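PDB 4F0Q: restriction endonuclease from Mycobacterium sp., which cleaves DNA in a manner that depends on cytosine methylation, working as a tetramer with a magnesium-binding nuclease domain. Local coordinates for residues F300-A304 and Q355-I359. Numbering follows the deposited sequence.
Sequences FELLA and QAKCI. With MG (magnesium ion), chain E.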
ATOM      1  N   PHE A 300      -7.076  -7.087 -23.842  1.00 20.39           N
ATOM      2  CA  PHE A 300      -6.254  -7.789 -22.869  1.00 18.39           C
ATOM      3  C   PHE A 300      -5.990  -6.897 -21.666  1.00 17.50           C
ATOM      4  O   PHE A 300      -5.795  -7.389 -20.560  1.00 18.80           O
ATOM      5  CB  PHE A 300      -4.933  -8.246 -23.488  1.00 14.75           C
ATOM      6  CG  PHE A 300      -4.048  -8.995 -22.533  1.00 18.18           C
ATOM      7  CD1 PHE A 300      -4.310 -10.319 -22.220  1.00 17.97           C
ATOM      8  CD2 PHE A 300      -2.958  -8.375 -21.945  1.00 18.60           C
ATOM      9  CE1 PHE A 300      -3.500 -11.012 -21.338  1.00 18.59           C
ATOM     10  CE2 PHE A 300      -2.145  -9.062 -21.062  1.00 17.02           C
ATOM     11  CZ  PHE A 300      -2.416 -10.383 -20.760  1.00 17.84           C
ATOM     12  N   GLU A 301      -5.979  -5.586 -21.884  1.00 17.48           N
ATOM     13  CA  GLU A 301      -5.855  -4.643 -20.776  1.00 20.12           C
ATOM     14  C   GLU A 301      -7.089  -4.692 -19.871  1.00 15.46           C
ATOM     15  O   GLU A 301      -6.970  -4.690 -18.643  1.00 15.35           O
ATOM     16  CB  GLU A 301      -5.613  -3.220 -21.291  1.00 20.34           C
ATOM     17  CG  GLU A 301      -4.274  -3.035 -21.989  1.00 21.55           C
ATOM     18  CD  GLU A 301      -4.089  -1.636 -22.544  1.00 23.66           C
ATOM     19  OE1 GLU A 301      -5.072  -0.868 -22.571  1.00 23.99           O
ATOM     20  OE2 GLU A 301      -2.955  -1.303 -22.953  1.00 21.46           O
ATOM     21  N   LEU A 302      -8.269  -4.744 -20.482  1.00 19.24           N
ATOM     22  CA  LEU A 302      -9.518  -4.856 -19.726  1.00 19.28           C
ATOM     23  C   LEU A 302      -9.576  -6.176 -18.958  1.00 17.34           C
ATOM     24  O   LEU A 302      -9.899  -6.208 -17.756  1.00 17.11           O
ATOM     25  CB  LEU A 302     -10.723  -4.739 -20.661  1.00 14.83           C
ATOM     26  CG  LEU A 302     -12.100  -4.783 -19.995  1.00 19.24           C
ATOM     27  CD1 LEU A 302     -12.244  -3.655 -18.985  1.00 20.03           C
ATOM     28  CD2 LEU A 302     -13.206  -4.718 -21.035  1.00 19.74           C
ATOM     29  N   LEU A 303      -9.261  -7.262 -19.660  1.00 17.27           N
ATOM     30  CA  LEU A 303      -9.197  -8.580 -19.038  1.00 17.76           C
ATOM     31  C   LEU A 303      -8.229  -8.573 -17.862  1.00 15.58           C
ATOM     32  O   LEU A 303      -8.506  -9.159 -16.821  1.00 15.42           O
ATOM     33  CB  LEU A 303      -8.768  -9.645 -20.048  1.00 17.82           C
ATOM     34  CG  LEU A 303      -8.553 -11.036 -19.444  1.00 18.49           C
ATOM     35  CD1 LEU A 303      -9.868 -11.622 -18.953  1.00 16.89           C
ATOM     36  CD2 LEU A 303      -7.874 -11.973 -20.426  1.00 14.53           C
ATOM     37  N   ALA A 304      -7.098  -7.898 -18.033  1.00 18.48           N
ATOM     38  CA  ALA A 304      -6.088  -7.816 -16.986  1.00 13.85           C
ATOM     39  C   ALA A 304      -6.586  -7.000 -15.802  1.00 13.78           C
ATOM     40  O   ALA A 304      -6.224  -7.277 -14.662  1.00 15.61           O
ATOM     41  CB  ALA A 304      -4.802  -7.226 -17.530  1.00 12.95           C
ATOM     42  N   GLN A 355      -0.584  -2.750 -15.360  1.00 18.43           N
ATOM     43  CA  GLN A 355       0.111  -2.889 -16.633  1.00 19.26           C
ATOM     44  C   GLN A 355      -0.131  -4.280 -17.197  1.00 17.98           C
ATOM     45  O   GLN A 355      -0.027  -5.269 -16.480  1.00 17.81           O
ATOM     46  CB  GLN A 355       1.610  -2.658 -16.456  1.00 22.87           C
ATOM     47  CG  GLN A 355       2.446  -3.086 -17.652  1.00 20.22           C
ATOM     48  CD  GLN A 355       2.104  -2.316 -18.910  1.00 17.98           C
ATOM     49  OE1 GLN A 355       1.898  -2.902 -19.973  1.00 22.55           O
ATOM     50  NE2 GLN A 355       2.047  -0.994 -18.797  1.00 20.89           N
ATOM     51  N   ALA A 356      -0.455  -4.352 -18.483  1.00 20.34           N
ATOM     52  CA  ALA A 356      -0.747  -5.627 -19.123  1.00 19.30           C
ATOM     53  C   ALA A 356       0.103  -5.833 -20.369  1.00 18.92           C
ATOM     54  O   ALA A 356       0.193  -4.948 -21.221  1.00 19.67           O
ATOM     55  CB  ALA A 356      -2.220  -5.708 -19.476  1.00 18.45           C
ATOM     56  N   LYS A 357       0.726  -7.002 -20.479  1.00 16.11           N
ATOM     57  CA  LYS A 357       1.515  -7.309 -21.668  1.00 20.78           C
ATOM     58  C   LYS A 357       1.338  -8.751 -22.133  1.00 17.38           C
ATOM     59  O   LYS A 357       1.764  -9.690 -21.463  1.00 21.54           O
ATOM     60  CB  LYS A 357       2.997  -6.998 -21.442  1.00 24.18           C
ATOM     61  CG  LYS A 357       3.816  -7.023 -22.721  1.00 25.84           C
ATOM     62  CD  LYS A 357       5.198  -6.429 -22.522  1.00 29.46           C
ATOM     63  CE  LYS A 357       5.943  -6.349 -23.844  1.00 24.17           C
ATOM     64  NZ  LYS A 357       7.272  -5.699 -23.699  1.00 37.22           N
ATOM     65  N   CYS A 358       0.708  -8.912 -23.292  1.00 20.58           N
ATOM     66  CA  CYS A 358       0.455 -10.232 -23.854  1.00 18.26           C
ATOM     67  C   CYS A 358       1.594 -10.683 -24.762  1.00 24.30           C
ATOM     68  O   CYS A 358       1.588 -10.417 -25.964  1.00 27.17           O
ATOM     69  CB  CYS A 358      -0.864 -10.236 -24.628  1.00 16.35           C
ATOM     70  SG  CYS A 358      -1.273 -11.816 -25.399  1.00 25.44           S
ATOM     71  N   ILE A 359       2.573 -11.363 -24.176  1.00 25.16           N
ATOM     72  CA  ILE A 359       3.688 -11.917 -24.934  1.00 21.72           C
ATOM     73  C   ILE A 359       3.582 -13.434 -24.958  1.00 21.39           C
ATOM     74  O   ILE A 359       2.676 -14.004 -24.351  1.00 23.16           O
ATOM     75  CB  ILE A 359       5.039 -11.529 -24.314  1.00 19.76           C
ATOM     76  CG1 ILE A 359       5.137 -12.060 -22.883  1.00 18.93           C
ATOM     77  CG2 ILE A 359       5.227 -10.021 -24.346  1.00 22.13           C
ATOM     78  CD1 ILE A 359       6.444 -11.733 -22.195  1.00 23.65           C
TER
HETATM   79 MG    MG E 501       0.644  -2.967 -21.652  1.00 21.26          MG
HETATM   80  O   HOH W   1      -0.983  -3.281 -22.914  1.00 19.28           O
HETATM   81  O   HOH W   2       1.844  -3.825 -23.124  1.00 23.75           O
HETATM   82  O   HOH W   3       1.049  -0.910 -21.901  1.00 26.46           O
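C358 lies over one face of the F300 ring. Its CB sits almost above the ring centre, 3.9 Å from the centroid and 9° off the normal, a CH-pi contact. Its SG stays above the same face, but at 4.7 Å from the centroid, a longer sulfur-aromatic contact. The ring edge points at the backbone of the other segment: F300 CE2 is 3.6 Å from K357 N, which lies near the ring plane. A356 CB approaches CD2 obliquely. F300 has CG anti to its own N (chi1 -179°), and this carries the ring off helix 297-314 to the strand. One turn on, A304 CB meets A356 CB at 3.6 Å, so the A356 methyl packs against both side chains. The helix and strand axes come within 7.9 Å here, at 127°.

Both segments belong to the PDDEXK-type nuclease domain. D334 and Q355-A356-K357 fit the PD-(D/E)XK motif in its QxK form. Strand 347-357 is the middle strand of the five-stranded mixed sheet, and its end carries part of the metal site. Magnesium is bound by Q355 OE1 at 2.1 Å, by A356 O, by three waters and by D334. Q355 CB points away from the helix, and a bend at chi2 turns OE1 to the metal. A356 joins the two: its methyl packs on the helix and its carbonyl O binds the magnesium. E301 reaches the same site with an extended chain. Its OE2 is 4.2 Å from the magnesium, too far to bind it directly, and 2.8 Å from water 1. Its OE1 is hydrogen-bonded to H298 ND1, which probably helps hold the carboxylate in place.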